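Local structure of putative uncharacterized protein (Mycobacterium avium, 2Z6V) at residues Q230-Y233 / L234-L237; A221-S224 / S225-Y229; E324-G327 / D328-F332; D345-R348 / R349-E352; H333-Y336 / H337-M340. The protein is a sulfotransferase (STF9) that probably moves a sulfuryl group from the donor PAPS to an acceptor not yet identified. All coordinates share one frame; numbering follows the deposited sequence.

Interaction 1 (Q230-Y233 / L234-L237); sequences QKRY and LQVL
Y233 O is gripped twice: L237 N bonds to it at 3.1 Å, and V236 N adds a weak, more bent bond. One turn back, L234 N meets Q230 O at 2.8 Å with a nearly straight N-H. Q235 N reaches K231 O at the same 2.8 Å, and V236 N gives its stronger bond to R232 O. Four of these are the i to i+4 bonds of an alpha helix, here the middle and last turns of helix 224-238; the weak V236 N to Y233 O bond is i to i+3.

The side chains sort themselves round that backbone. Q230 and L234 run side by side in the same direction, NE2 of the amide 3.8 Å from L234 CD1. L237 CD1 comes up to the edge of the Y233 ring, close to its plane, 4.0 Å from CD2. With CG lying beside its own backbone N (chi1 -71°), Q235 folds back along the preceding turn, and its CD packs 3.9 Å from K231 CG. The polar tips bond further afield: Q230 OE1 to H195, the Y233 hydroxyl to the backbone carbonyl of Q139, and Q235 NE2 to A103 O. L234 and L237 also lean on W245 of strand 244-248, whereas V236 packs against helix 70-96.

Apolar carbon thus makes up most of what these side chains offer one another, and the polar ends of Q230, Y233 and Q235 are spent on other parts of the fold, which ties this largely buried face of the helix to its surroundings in several directions.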
loop_
_atom_site.group_PDB
_atom_site.type_symbol
_atom_site.label_atom_id
_atom_site.label_comp_id
_atom_site.label_asym_id
_atom_site.label_seq_id
_atom_site.Cartn_x
_atom_site.Cartn_y
_atom_site.Cartn_z
ATOM N N GLN A 230 0.073 -12.974 -1.416
ATOM C CA GLN A 230 0.927 -12.235 -0.500
ATOM C C GLN A 230 1.686 -13.174 0.425
ATOM O O GLN A 230 2.887 -13.002 0.635
ATOM C CB GLN A 230 0.132 -11.238 0.337
ATOM C CG GLN A 230 1.038 -10.309 1.108
ATOM C CD GLN A 230 0.288 -9.390 2.032
ATOM O OE1 GLN A 230 -0.902 -9.130 1.836
ATOM N NE2 GLN A 230 0.982 -8.868 3.041
ATOM N N LYS A 231 0.992 -14.167 0.977
ATOM C CA LYS A 231 1.634 -15.124 1.879
ATOM C C LYS A 231 2.800 -15.853 1.200
ATOM O O LYS A 231 3.875 -15.995 1.785
ATOM C CB LYS A 231 0.606 -16.130 2.405
ATOM C CG LYS A 231 1.207 -17.255 3.240
ATOM C CD LYS A 231 0.168 -17.874 4.172
ATOM C CE LYS A 231 0.800 -18.932 5.068
ATOM N NZ LYS A 231 0.080 -19.094 6.366
ATOM N N ARG A 232 2.592 -16.306 -0.033
ATOM C CA ARG A 232 3.648 -16.995 -0.778
ATOM C C ARG A 232 4.825 -16.040 -1.000
ATOM O O ARG A 232 5.991 -16.420 -0.865
ATOM C CB ARG A 232 3.117 -17.478 -2.135
ATOM C CG ARG A 232 2.199 -18.692 -2.066
ATOM C CD ARG A 232 1.823 -19.161 -3.460
ATOM N NE ARG A 232 0.441 -18.822 -3.784
ATOM C CZ ARG A 232 0.075 -18.118 -4.843
ATOM N NH1 ARG A 232 0.988 -17.672 -5.688
ATOM N NH2 ARG A 232 -1.203 -17.860 -5.055
ATOM N N TYR A 233 4.499 -14.796 -1.343
ATOM C CA TYR A 233 5.494 -13.767 -1.570
ATOM C C TYR A 233 6.325 -13.622 -0.298
ATOM O O TYR A 233 7.556 -13.664 -0.343
ATOM C CB TYR A 233 4.804 -12.442 -1.866
ATOM C CG TYR A 233 5.594 -11.478 -2.714
ATOM C CD1 TYR A 233 5.359 -11.388 -4.089
ATOM C CD2 TYR A 233 6.524 -10.612 -2.144
ATOM C CE1 TYR A 233 6.027 -10.447 -4.883
ATOM C CE2 TYR A 233 7.202 -9.661 -2.923
ATOM C CZ TYR A 233 6.945 -9.583 -4.294
ATOM O OH TYR A 233 7.583 -8.647 -5.077
ATOM N N LEU A 234 5.652 -13.447 0.835
ATOM C CA LEU A 234 6.354 -13.291 2.101
ATOM C C LEU A 234 7.170 -14.533 2.454
ATOM O O LEU A 234 8.250 -14.424 3.036
ATOM C CB LEU A 234 5.362 -12.963 3.218
ATOM C CG LEU A 234 4.629 -11.633 3.005
ATOM C CD1 LEU A 234 3.638 -11.416 4.126
ATOM C CD2 LEU A 234 5.634 -10.493 2.963
ATOM N N GLN A 235 6.678 -15.713 2.089
ATOM C CA GLN A 235 7.423 -16.934 2.386
ATOM C C GLN A 235 8.722 -16.995 1.577
ATOM O O GLN A 235 9.706 -17.593 2.015
ATOM C CB GLN A 235 6.556 -18.168 2.116
ATOM C CG GLN A 235 5.434 -18.340 3.129
ATOM C CD GLN A 235 4.449 -19.400 2.722
ATOM O OE1 GLN A 235 3.844 -19.319 1.654
ATOM N NE2 GLN A 235 4.276 -20.408 3.572
ATOM N N VAL A 236 8.723 -16.371 0.402
ATOM C CA VAL A 236 9.918 -16.344 -0.429
ATOM C C VAL A 236 10.947 -15.377 0.172
ATOM O O VAL A 236 12.150 -15.651 0.176
ATOM C CB VAL A 236 9.600 -15.894 -1.875
ATOM C CG1 VAL A 236 10.901 -15.691 -2.654
ATOM C CG2 VAL A 236 8.715 -16.928 -2.559
ATOM N N LEU A 237 10.474 -14.244 0.678
ATOM C CA LEU A 237 11.381 -13.276 1.271
ATOM C C LEU A 237 11.932 -13.792 2.607
ATOM O O LEU A 237 13.088 -13.519 2.947
ATOM C CB LEU A 237 10.672 -11.932 1.454
ATOM C CG LEU A 237 10.209 -11.221 0.170
ATOM C CD1 LEU A 237 9.408 -9.963 0.533
ATOM C CD2 LEU A 237 11.416 -10.844 -0.696
#

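Interaction 2 (A221-S224 / S225-Y229)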
loop_
_atom_site.group_PDB
_atom_site.type_symbol
_atom_site.label_atom_id
_atom_site.label_comp_id
_atom_site.label_asym_id
_atom_site.label_seq_id
_atom_site.Cartn_x
_atom_site.Cartn_y
_atom_site.Cartn_z
ATOM N N ALA A 221 -14.608 -8.360 -6.896
ATOM C CA ALA A 221 -13.363 -9.112 -6.827
ATOM C C ALA A 221 -13.249 -10.038 -5.618
ATOM O O ALA A 221 -13.536 -9.653 -4.480
ATOM C CB ALA A 221 -12.177 -8.152 -6.857
ATOM N N ASP A 222 -12.841 -11.273 -5.886
ATOM C CA ASP A 222 -12.631 -12.253 -4.835
ATOM C C ASP A 222 -11.200 -11.960 -4.426
ATOM O O ASP A 222 -10.279 -12.144 -5.218
ATOM C CB ASP A 222 -12.725 -13.664 -5.402
ATOM C CG ASP A 222 -12.557 -14.728 -4.340
ATOM O OD1 ASP A 222 -11.605 -14.631 -3.537
ATOM O OD2 ASP A 222 -13.377 -15.669 -4.317
ATOM N N MET A 223 -11.001 -11.509 -3.196
ATOM C CA MET A 223 -9.659 -11.155 -2.758
ATOM C C MET A 223 -8.765 -12.287 -2.245
ATOM O O MET A 223 -7.602 -12.057 -1.897
ATOM C CB MET A 223 -9.758 -10.046 -1.710
ATOM C CG MET A 223 -10.426 -8.768 -2.225
ATOM S SD MET A 223 -9.559 -8.011 -3.630
ATOM C CE MET A 223 -7.982 -7.622 -2.860
ATOM N N SER A 224 -9.282 -13.510 -2.228
ATOM C CA SER A 224 -8.504 -14.635 -1.727
ATOM C C SER A 224 -7.229 -14.920 -2.519
ATOM O O SER A 224 -6.171 -15.148 -1.932
ATOM C CB SER A 224 -9.376 -15.902 -1.649
ATOM O OG SER A 224 -9.750 -16.371 -2.934
ATOM N N SER A 225 -7.316 -14.914 -3.844
ATOM C CA SER A 225 -6.132 -15.177 -4.658
ATOM C C SER A 225 -5.008 -14.209 -4.290
ATOM O O SER A 225 -3.836 -14.587 -4.226
ATOM C CB SER A 225 -6.462 -15.030 -6.148
ATOM O OG SER A 225 -6.933 -13.723 -6.454
ATOM N N THR A 226 -5.383 -12.960 -4.035
ATOM C CA THR A 226 -4.430 -11.915 -3.700
ATOM C C THR A 226 -3.733 -12.123 -2.361
ATOM O O THR A 226 -2.502 -12.090 -2.279
ATOM C CB THR A 226 -5.118 -10.548 -3.682
ATOM O OG1 THR A 226 -5.880 -10.386 -4.889
ATOM C CG2 THR A 226 -4.079 -9.444 -3.559
ATOM N N TYR A 227 -4.513 -12.328 -1.305
ATOM C CA TYR A 227 -3.904 -12.536 -0.005
ATOM C C TYR A 227 -3.115 -13.829 0.024
ATOM O O TYR A 227 -2.081 -13.910 0.688
ATOM C CB TYR A 227 -4.953 -12.492 1.111
ATOM C CG TYR A 227 -5.296 -11.075 1.500
ATOM C CD1 TYR A 227 -6.258 -10.354 0.799
ATOM C CD2 TYR A 227 -4.576 -10.415 2.499
ATOM C CE1 TYR A 227 -6.489 -9.002 1.077
ATOM C CE2 TYR A 227 -4.796 -9.070 2.784
ATOM C CZ TYR A 227 -5.749 -8.368 2.067
ATOM O OH TYR A 227 -5.952 -7.029 2.321
ATOM N N GLU A 228 -3.579 -14.833 -0.715
ATOM C CA GLU A 228 -2.866 -16.103 -0.758
ATOM C C GLU A 228 -1.544 -15.880 -1.463
ATOM O O GLU A 228 -0.539 -16.512 -1.133
ATOM C CB GLU A 228 -3.688 -17.156 -1.491
ATOM C CG GLU A 228 -4.688 -17.874 -0.603
ATOM C CD GLU A 228 -5.828 -18.469 -1.395
ATOM O OE1 GLU A 228 -5.551 -19.026 -2.484
ATOM O OE2 GLU A 228 -6.993 -18.382 -0.928
ATOM N N TYR A 229 -1.548 -14.971 -2.434
ATOM C CA TYR A 229 -0.331 -14.641 -3.156
ATOM C C TYR A 229 0.615 -13.897 -2.202
ATOM O O TYR A 229 1.821 -14.166 -2.159
ATOM C CB TYR A 229 -0.650 -13.761 -4.366
ATOM C CG TYR A 229 0.581 -13.322 -5.135
ATOM C CD1 TYR A 229 1.461 -14.261 -5.676
ATOM C CD2 TYR A 229 0.889 -11.964 -5.288
ATOM C CE1 TYR A 229 2.618 -13.866 -6.339
ATOM C CE2 TYR A 229 2.043 -11.560 -5.952
ATOM C CZ TYR A 229 2.905 -12.518 -6.472
ATOM O OH TYR A 229 4.059 -12.129 -7.119
#
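M223 packs over the first turn of helix 224-238 on its buried side. Its chain, bent at both chi2 and chi3, runs alongside T226 in the same direction and sets CE 4.0 Å from T226 OG1, while M223 CB stands 4.3 Å from Y227 CD1. The edge of the Y227 ring lies against M223 O, and Y227 N bonds to that same oxygen at 3.2 Å, almost straight at 169°. Helix 256-262 packs on M223 and Y227, and the Y227 hydroxyl bonds to H252. T226 OG1 and S225 OG both turn to D198, with K200 also bonded to S225 OG.

D222 supplies a capping bond at the start of the helix: its OD1 accepts from S224 N at 2.9 Å, nearly along the carboxylate C-O axis, and from S224 OG at 2.6 Å, this time from above the carboxylate plane. The serine hydroxyl can reach it because OG sits between its own backbone N and carbonyl carbon (chi1 68°).

The flank that carries D222 and E228, both exposed, is looser and faces solvent. E228 N bonds to S224 O, but the E228 side chain merely folds back along the turn, leaving OE2 3.5 Å from S224 CB.

Interaction 3 (E324-G327 / D328-F332); sequences ERIG and DERFF
The side chains of I326 and R330 cross at about a right angle, the isoleucine CD1 resting 3.8 Å from R330 CB. That methyl also approaches the guanidinium obliquely, 3.9 Å from NH1, and reaches the F331 ring at 4.0 Å from CE2, again on a slant. I326 can touch both because a chi1 of 71° swings its ethyl arm toward the chain that follows. R330 is coiled rather than extended, and its NH2 ends on A266 O. The F331 ring presents an edge to the backbone, with G327 O in its plane 3.6 Å from CD2.

Between the two halves G327 breaks the helix with positive phi (102°), and the chain passes through a short 3-10 turn into strand 331-335. R330 N closes the turn on G327 O, a weak bond at 3.3 Å, and F331 N follows with one to D328 O. L260 of helix 256-262 packs on both I326 and R330.

Across this helix-to-strand corner the side chains meet mainly through carbon, without a polar bond between them, while charge is directed elsewhere: D328 OD1 forms a salt bridge with R323, five residues earlier, in helix 301-326.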
loop_
_atom_site.group_PDB
_atom_site.type_symbol
_atom_site.label_atom_id
_atom_site.label_comp_id
_atom_site.label_asym_id
_atom_site.label_seq_id
_atom_site.Cartn_x
_atom_site.Cartn_y
_atom_site.Cartn_z
ATOM N N GLU A 324 -16.758 -5.751 15.269
ATOM C CA GLU A 324 -17.959 -6.084 16.011
ATOM C C GLU A 324 -18.059 -7.601 16.162
ATOM O O GLU A 324 -18.503 -8.112 17.191
ATOM C CB GLU A 324 -19.198 -5.541 15.286
ATOM C CG GLU A 324 -20.514 -5.943 15.929
ATOM C CD GLU A 324 -21.714 -5.227 15.338
ATOM O OE1 GLU A 324 -21.886 -5.255 14.100
ATOM O OE2 GLU A 324 -22.495 -4.640 16.117
ATOM N N ARG A 325 -17.604 -8.313 15.139
ATOM C CA ARG A 325 -17.669 -9.762 15.133
ATOM C C ARG A 325 -16.581 -10.473 15.920
ATOM O O ARG A 325 -16.879 -11.416 16.655
ATOM C CB ARG A 325 -17.673 -10.272 13.688
ATOM C CG ARG A 325 -17.539 -11.777 13.562
ATOM C CD ARG A 325 -17.802 -12.223 12.138
ATOM N NE ARG A 325 -16.864 -11.632 11.186
ATOM C CZ ARG A 325 -15.607 -12.035 11.025
ATOM N NH1 ARG A 325 -15.132 -13.043 11.752
ATOM N NH2 ARG A 325 -14.824 -11.427 10.144
ATOM N N ILE A 326 -15.332 -10.023 15.782
ATOM C CA ILE A 326 -14.213 -10.676 16.463
ATOM C C ILE A 326 -13.725 -10.027 17.764
ATOM O O ILE A 326 -12.929 -10.627 18.494
ATOM C CB ILE A 326 -13.009 -10.846 15.495
ATOM C CG1 ILE A 326 -12.361 -9.486 15.203
ATOM C CG2 ILE A 326 -13.481 -11.516 14.192
ATOM C CD1 ILE A 326 -11.222 -9.554 14.220
ATOM N N GLY A 327 -14.194 -8.814 18.056
ATOM C CA GLY A 327 -13.798 -8.148 19.287
ATOM C C GLY A 327 -12.750 -7.055 19.159
ATOM O O GLY A 327 -11.852 -7.128 18.318
ATOM N N ASP A 328 -12.856 -6.041 20.008
ATOM C CA ASP A 328 -11.912 -4.934 19.990
ATOM C C ASP A 328 -10.497 -5.367 20.358
ATOM O O ASP A 328 -9.522 -4.748 19.923
ATOM C CB ASP A 328 -12.345 -3.849 20.965
ATOM C CG ASP A 328 -11.472 -2.612 20.877
ATOM O OD1 ASP A 328 -11.573 -1.897 19.855
ATOM O OD2 ASP A 328 -10.685 -2.355 21.822
ATOM N N GLU A 329 -10.384 -6.422 21.158
ATOM C CA GLU A 329 -9.081 -6.904 21.599
ATOM C C GLU A 329 -8.172 -7.428 20.469
ATOM O O GLU A 329 -6.969 -7.583 20.658
ATOM C CB GLU A 329 -9.267 -7.981 22.680
ATOM C CG GLU A 329 -9.801 -9.313 22.174
ATOM C CD GLU A 329 -10.228 -10.249 23.300
ATOM O OE1 GLU A 329 -9.769 -10.068 24.455
ATOM O OE2 GLU A 329 -11.019 -11.178 23.025
ATOM N N ARG A 330 -8.741 -7.700 19.301
ATOM C CA ARG A 330 -7.949 -8.188 18.176
ATOM C C ARG A 330 -7.213 -7.032 17.489
ATOM O O ARG A 330 -6.409 -7.243 16.576
ATOM C CB ARG A 330 -8.849 -8.896 17.151
ATOM C CG ARG A 330 -9.358 -10.275 17.573
ATOM C CD ARG A 330 -8.213 -11.258 17.798
ATOM N NE ARG A 330 -7.335 -11.391 16.635
ATOM C CZ ARG A 330 -7.676 -11.957 15.476
ATOM N NH1 ARG A 330 -8.895 -12.458 15.301
ATOM N NH2 ARG A 330 -6.787 -12.032 14.485
ATOM N N PHE A 331 -7.491 -5.814 17.943
ATOM C CA PHE A 331 -6.891 -4.618 17.365
ATOM C C PHE A 331 -6.108 -3.777 18.369
ATOM O O PHE A 331 -6.310 -3.869 19.583
ATOM C CB PHE A 331 -7.972 -3.703 16.784
ATOM C CG PHE A 331 -8.824 -4.336 15.734
ATOM C CD1 PHE A 331 -8.557 -4.128 14.388
ATOM C CD2 PHE A 331 -9.916 -5.119 16.089
ATOM C CE1 PHE A 331 -9.369 -4.691 13.404
ATOM C CE2 PHE A 331 -10.736 -5.687 15.117
ATOM C CZ PHE A 331 -10.463 -5.472 13.770
ATOM N N PHE A 332 -5.204 -2.961 17.837
ATOM C CA PHE A 332 -4.456 -2.019 18.650
ATOM C C PHE A 332 -4.809 -0.705 17.975
ATOM O O PHE A 332 -4.759 -0.612 16.752
ATOM C CB PHE A 332 -2.940 -2.209 18.574
ATOM C CG PHE A 332 -2.195 -1.189 19.384
ATOM C CD1 PHE A 332 -1.956 -1.399 20.740
ATOM C CD2 PHE A 332 -1.864 0.048 18.832
ATOM C CE1 PHE A 332 -1.412 -0.391 21.535
ATOM C CE2 PHE A 332 -1.318 1.066 19.618
ATOM C CZ PHE A 332 -1.094 0.847 20.972
#

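Interaction 4 (D345-R348 / R349-E352); sequences DVMR and RIYE
V346 and I350 mesh one turn apart on the buried side of helix 343-353: the CD1 tip of I350 fits against V346 CG1 at 3.8 Å. The same methyl lies 4.3 Å from M347 SD, so it fills the dip between valine and methionine. All three torsions of M347 lie near -60°, a coil that carries its CE round to 4.4 Å from Y351 CE1. The Y351 ring in turn sets its edge against the helix backbone, CD1 standing 3.3 Å from M347 O.

These bumps form the inner face of an amphipathic helix packed beside the edge strand of the parallel sheet. F332 of strand 331-335 sits against V346 and I350, I122 of helix 120-126 against M347 and I350, and M366 of helix 360-371 against M347 and Y351.

Round the side, R349 lies across D345. Its chain bends at chi3 (59°), bringing NH1 to D345 OD2 at 3.1 Å in a salt bridge whose hydrogen bond is weak, with the carboxylate and guanidinium planes 28° apart. CD of the arginine also rides against that carboxylate, 3.7 Å from OD1, and NH1 is shared with E338. R348 leaves in another direction to pair with E363.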
loop_
_atom_site.group_PDB
_atom_site.type_symbol
_atom_site.label_atom_id
_atom_site.label_comp_id
_atom_site.label_asym_id
_atom_site.label_seq_id
_atom_site.Cartn_x
_atom_site.Cartn_y
_atom_site.Cartn_z
ATOM N N ASP A 345 5.898 6.304 23.287
ATOM C CA ASP A 345 4.908 5.786 24.219
ATOM C C ASP A 345 4.036 4.764 23.501
ATOM O O ASP A 345 3.746 3.693 24.042
ATOM C CB ASP A 345 4.020 6.899 24.765
ATOM C CG ASP A 345 2.936 6.366 25.689
ATOM O OD1 ASP A 345 3.279 5.660 26.662
ATOM O OD2 ASP A 345 1.744 6.643 25.441
ATOM N N VAL A 346 3.615 5.101 22.284
ATOM C CA VAL A 346 2.792 4.196 21.495
ATOM C C VAL A 346 3.512 2.870 21.255
ATOM O O VAL A 346 2.909 1.807 21.363
ATOM C CB VAL A 346 2.427 4.803 20.125
ATOM C CG1 VAL A 346 1.648 3.789 19.307
ATOM C CG2 VAL A 346 1.596 6.068 20.312
ATOM N N MET A 347 4.805 2.933 20.946
ATOM C CA MET A 347 5.577 1.729 20.680
ATOM C C MET A 347 5.592 0.766 21.862
ATOM O O MET A 347 5.337 -0.430 21.701
ATOM C CB MET A 347 7.011 2.092 20.280
ATOM C CG MET A 347 7.116 3.006 19.048
ATOM S SD MET A 347 6.172 2.438 17.583
ATOM C CE MET A 347 7.014 0.904 17.187
ATOM N N ARG A 348 5.885 1.280 23.050
ATOM C CA ARG A 348 5.925 0.439 24.237
ATOM C C ARG A 348 4.585 -0.246 24.443
ATOM O O ARG A 348 4.530 -1.427 24.785
ATOM C CB ARG A 348 6.280 1.267 25.476
ATOM C CG ARG A 348 7.603 1.983 25.345
ATOM C CD ARG A 348 8.165 2.472 26.673
ATOM N NE ARG A 348 9.265 3.392 26.412
ATOM C CZ ARG A 348 9.101 4.689 26.176
ATOM N NH1 ARG A 348 7.879 5.216 26.194
ATOM N NH2 ARG A 348 10.147 5.449 25.871
ATOM N N ARG A 349 3.505 0.499 24.230
ATOM C CA ARG A 349 2.170 -0.051 24.393
ATOM C C ARG A 349 1.849 -1.068 23.309
ATOM O O ARG A 349 1.104 -2.020 23.546
ATOM C CB ARG A 349 1.135 1.071 24.402
ATOM C CG ARG A 349 1.116 1.839 25.712
ATOM C CD ARG A 349 0.643 3.259 25.502
ATOM N NE ARG A 349 -0.693 3.283 24.935
ATOM C CZ ARG A 349 -1.110 4.189 24.065
ATOM N NH1 ARG A 349 -0.283 5.144 23.665
ATOM N NH2 ARG A 349 -2.351 4.137 23.600
ATOM N N ILE A 350 2.402 -0.865 22.118
ATOM C CA ILE A 350 2.182 -1.805 21.027
ATOM C C ILE A 350 2.884 -3.093 21.416
ATOM O O ILE A 350 2.316 -4.176 21.296
ATOM C CB ILE A 350 2.775 -1.295 19.696
ATOM C CG1 ILE A 350 1.806 -0.305 19.048
ATOM C CG2 ILE A 350 3.069 -2.473 18.755
ATOM C CD1 ILE A 350 2.373 0.391 17.825
ATOM N N TYR A 351 4.120 -2.973 21.889
ATOM C CA TYR A 351 4.872 -4.149 22.288
ATOM C C TYR A 351 4.207 -4.888 23.455
ATOM O O TYR A 351 4.182 -6.123 23.473
ATOM C CB TYR A 351 6.314 -3.775 22.631
ATOM C CG TYR A 351 7.243 -3.775 21.432
ATOM C CD1 TYR A 351 7.087 -2.847 20.398
ATOM C CD2 TYR A 351 8.278 -4.707 21.326
ATOM C CE1 TYR A 351 7.935 -2.847 19.292
ATOM C CE2 TYR A 351 9.134 -4.716 20.222
ATOM C CZ TYR A 351 8.955 -3.783 19.209
ATOM O OH TYR A 351 9.788 -3.798 18.108
ATOM N N GLU A 352 3.663 -4.145 24.418
ATOM C CA GLU A 352 2.986 -4.774 25.553
ATOM C C GLU A 352 1.793 -5.553 25.018
ATOM O O GLU A 352 1.596 -6.723 25.339
ATOM C CB GLU A 352 2.474 -3.732 26.546
ATOM C CG GLU A 352 3.548 -2.899 27.206
ATOM C CD GLU A 352 2.959 -1.786 28.057
ATOM O OE1 GLU A 352 3.745 -0.969 28.598
ATOM O OE2 GLU A 352 1.708 -1.732 28.179
#

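Interaction 5 (H333-Y336 / H337-M340); sequences HMYY and HEMM
Y335 and H337 run side by side, with Y335 CB making a CH-pi contact over one face of the imidazole, 3.7 Å from its centroid. H337 gets there with chi1 at 64°, which folds the ring back over Y335, two residues earlier. The two rings meet obliquely, their planes 36° apart. E338 lies along the tyrosine too, OE2 3.6 Å from Y335 CD2.

M340 curls so that CG and CE both reach the Y336 ring. Its CG stands over one face, 3.9 Å from the ring centroid, SD comes in obliquely as a Met-aromatic contact, and CE lies 3.7 Å from Y336 CE1. On the buried side M334 CG meets M339 SD at 3.8 Å, and helix 120-126 packs against both methionines.

One water ties strand to helix: it donates to H333 O, accepts from Y335 N at 2.7 Å, and gives a weak bond to E338 OE1, whose stronger partner is R349. M339 N bonds to Y335 O at 2.9 Å, opening the helix. With Y335 at the N-cap, this is the strand-to-helix turn at the C-terminal end of an edge strand in a parallel alpha/beta sheet, the layout of the sulfotransferase fold.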
loop_
_atom_site.group_PDB
_atom_site.type_symbol
_atom_site.label_atom_id
_atom_site.label_comp_id
_atom_site.label_asym_id
_atom_site.label_seq_id
_atom_site.Cartn_x
_atom_site.Cartn_y
_atom_site.Cartn_z
ATOM N N HIS A 333 -5.172 0.311 18.744
ATOM C CA HIS A 333 -5.533 1.563 18.104
ATOM C C HIS A 333 -4.465 2.625 18.172
ATOM O O HIS A 333 -4.119 3.135 19.234
ATOM C CB HIS A 333 -6.862 2.074 18.656
ATOM C CG HIS A 333 -7.999 1.152 18.363
ATOM N ND1 HIS A 333 -8.653 0.440 19.346
ATOM C CD2 HIS A 333 -8.527 0.744 17.186
ATOM C CE1 HIS A 333 -9.533 -0.369 18.785
ATOM N NE2 HIS A 333 -9.475 -0.205 17.475
ATOM N N MET A 334 -3.940 2.944 17.003
ATOM C CA MET A 334 -2.896 3.936 16.876
ATOM C C MET A 334 -3.500 5.233 16.345
ATOM O O MET A 334 -3.973 5.295 15.211
ATOM C CB MET A 334 -1.827 3.403 15.932
ATOM C CG MET A 334 -0.654 4.313 15.733
ATOM S SD MET A 334 0.467 3.508 14.608
ATOM C CE MET A 334 -0.369 3.796 13.026
ATOM N N TYR A 335 -3.489 6.261 17.184
ATOM C CA TYR A 335 -4.042 7.557 16.826
ATOM C C TYR A 335 -2.964 8.497 16.317
ATOM O O TYR A 335 -1.866 8.565 16.870
ATOM C CB TYR A 335 -4.730 8.183 18.039
ATOM C CG TYR A 335 -5.941 7.411 18.515
ATOM C CD1 TYR A 335 -7.208 7.664 17.987
ATOM C CD2 TYR A 335 -5.815 6.406 19.475
ATOM C CE1 TYR A 335 -8.327 6.934 18.409
ATOM C CE2 TYR A 335 -6.920 5.669 19.899
ATOM C CZ TYR A 335 -8.172 5.937 19.366
ATOM O OH TYR A 335 -9.264 5.216 19.798
ATOM N N TYR A 336 -3.289 9.220 15.253
ATOM C CA TYR A 336 -2.363 10.180 14.668
ATOM C C TYR A 336 -1.889 11.186 15.717
ATOM O O TYR A 336 -0.692 11.478 15.821
ATOM C CB TYR A 336 -3.050 10.928 13.525
ATOM C CG TYR A 336 -2.216 12.034 12.936
ATOM C CD1 TYR A 336 -1.027 11.753 12.267
ATOM C CD2 TYR A 336 -2.607 13.368 13.057
ATOM C CE1 TYR A 336 -0.245 12.776 11.728
ATOM C CE2 TYR A 336 -1.832 14.396 12.523
ATOM C CZ TYR A 336 -0.655 14.091 11.859
ATOM O OH TYR A 336 0.108 15.098 11.314
ATOM N N HIS A 337 -2.827 11.709 16.501
ATOM C CA HIS A 337 -2.474 12.687 17.507
ATOM C C HIS A 337 -1.537 12.140 18.575
ATOM O O HIS A 337 -0.753 12.886 19.146
ATOM C CB HIS A 337 -3.730 13.302 18.145
ATOM C CG HIS A 337 -4.587 12.333 18.903
ATOM N ND1 HIS A 337 -5.681 11.706 18.344
ATOM C CD2 HIS A 337 -4.536 11.919 20.193
ATOM C CE1 HIS A 337 -6.269 10.954 19.256
ATOM N NE2 HIS A 337 -5.595 11.066 20.385
ATOM N N GLU A 338 -1.604 10.840 18.839
ATOM C CA GLU A 338 -0.728 10.235 19.840
ATOM C C GLU A 338 0.638 9.966 19.233
ATOM O O GLU A 338 1.664 10.033 19.909
ATOM C CB GLU A 338 -1.327 8.925 20.368
ATOM C CG GLU A 338 -2.256 9.098 21.568
ATOM C CD GLU A 338 -2.848 7.779 22.060
ATOM O OE1 GLU A 338 -2.102 6.775 22.141
ATOM O OE2 GLU A 338 -4.060 7.751 22.379
ATOM N N MET A 339 0.642 9.674 17.942
ATOM C CA MET A 339 1.871 9.391 17.223
ATOM C C MET A 339 2.727 10.657 17.089
ATOM O O MET A 339 3.949 10.578 16.968
ATOM C CB MET A 339 1.525 8.834 15.841
ATOM C CG MET A 339 2.434 7.723 15.368
ATOM S SD MET A 339 2.465 6.328 16.517
ATOM C CE MET A 339 4.178 5.759 16.328
ATOM N N MET A 340 2.079 11.820 17.114
ATOM C CA MET A 340 2.775 13.103 17.000
ATOM C C MET A 340 3.328 13.583 18.340
ATOM O O MET A 340 4.483 14.000 18.427
ATOM C CB MET A 340 1.832 14.176 16.449
ATOM C CG MET A 340 1.325 13.924 15.037
ATOM S SD MET A 340 2.647 13.828 13.811
ATOM C CE MET A 340 2.808 12.016 13.617
HETATM O O HOH W 1 -2.508 5.495 19.543
#

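In the fold
Interactions 2 and 1 follow one another along helix 224-238, their centres 13 Å apart. Interactions 3, 5 and 4 form a second group at the edge of the sheet: 3 leads into strand 331-335, 5 leaves it, and the helix of 4 packs back on it, with F332 CE2 3.5 Å from I350 CG1. Interactions 4 and 5 are also joined by the salt bridge R349 NH1 to E338 OE1 at 2.9 Å, and V346 CG1 lies 3.9 Å from M339 SD. The two groups stay at least about 12 Å apart at their nearest atoms. A bound palmitic acid lies about 8 Å from the Y227 side chain, 10 Å from that of Q230 and 13 Å from that of M334.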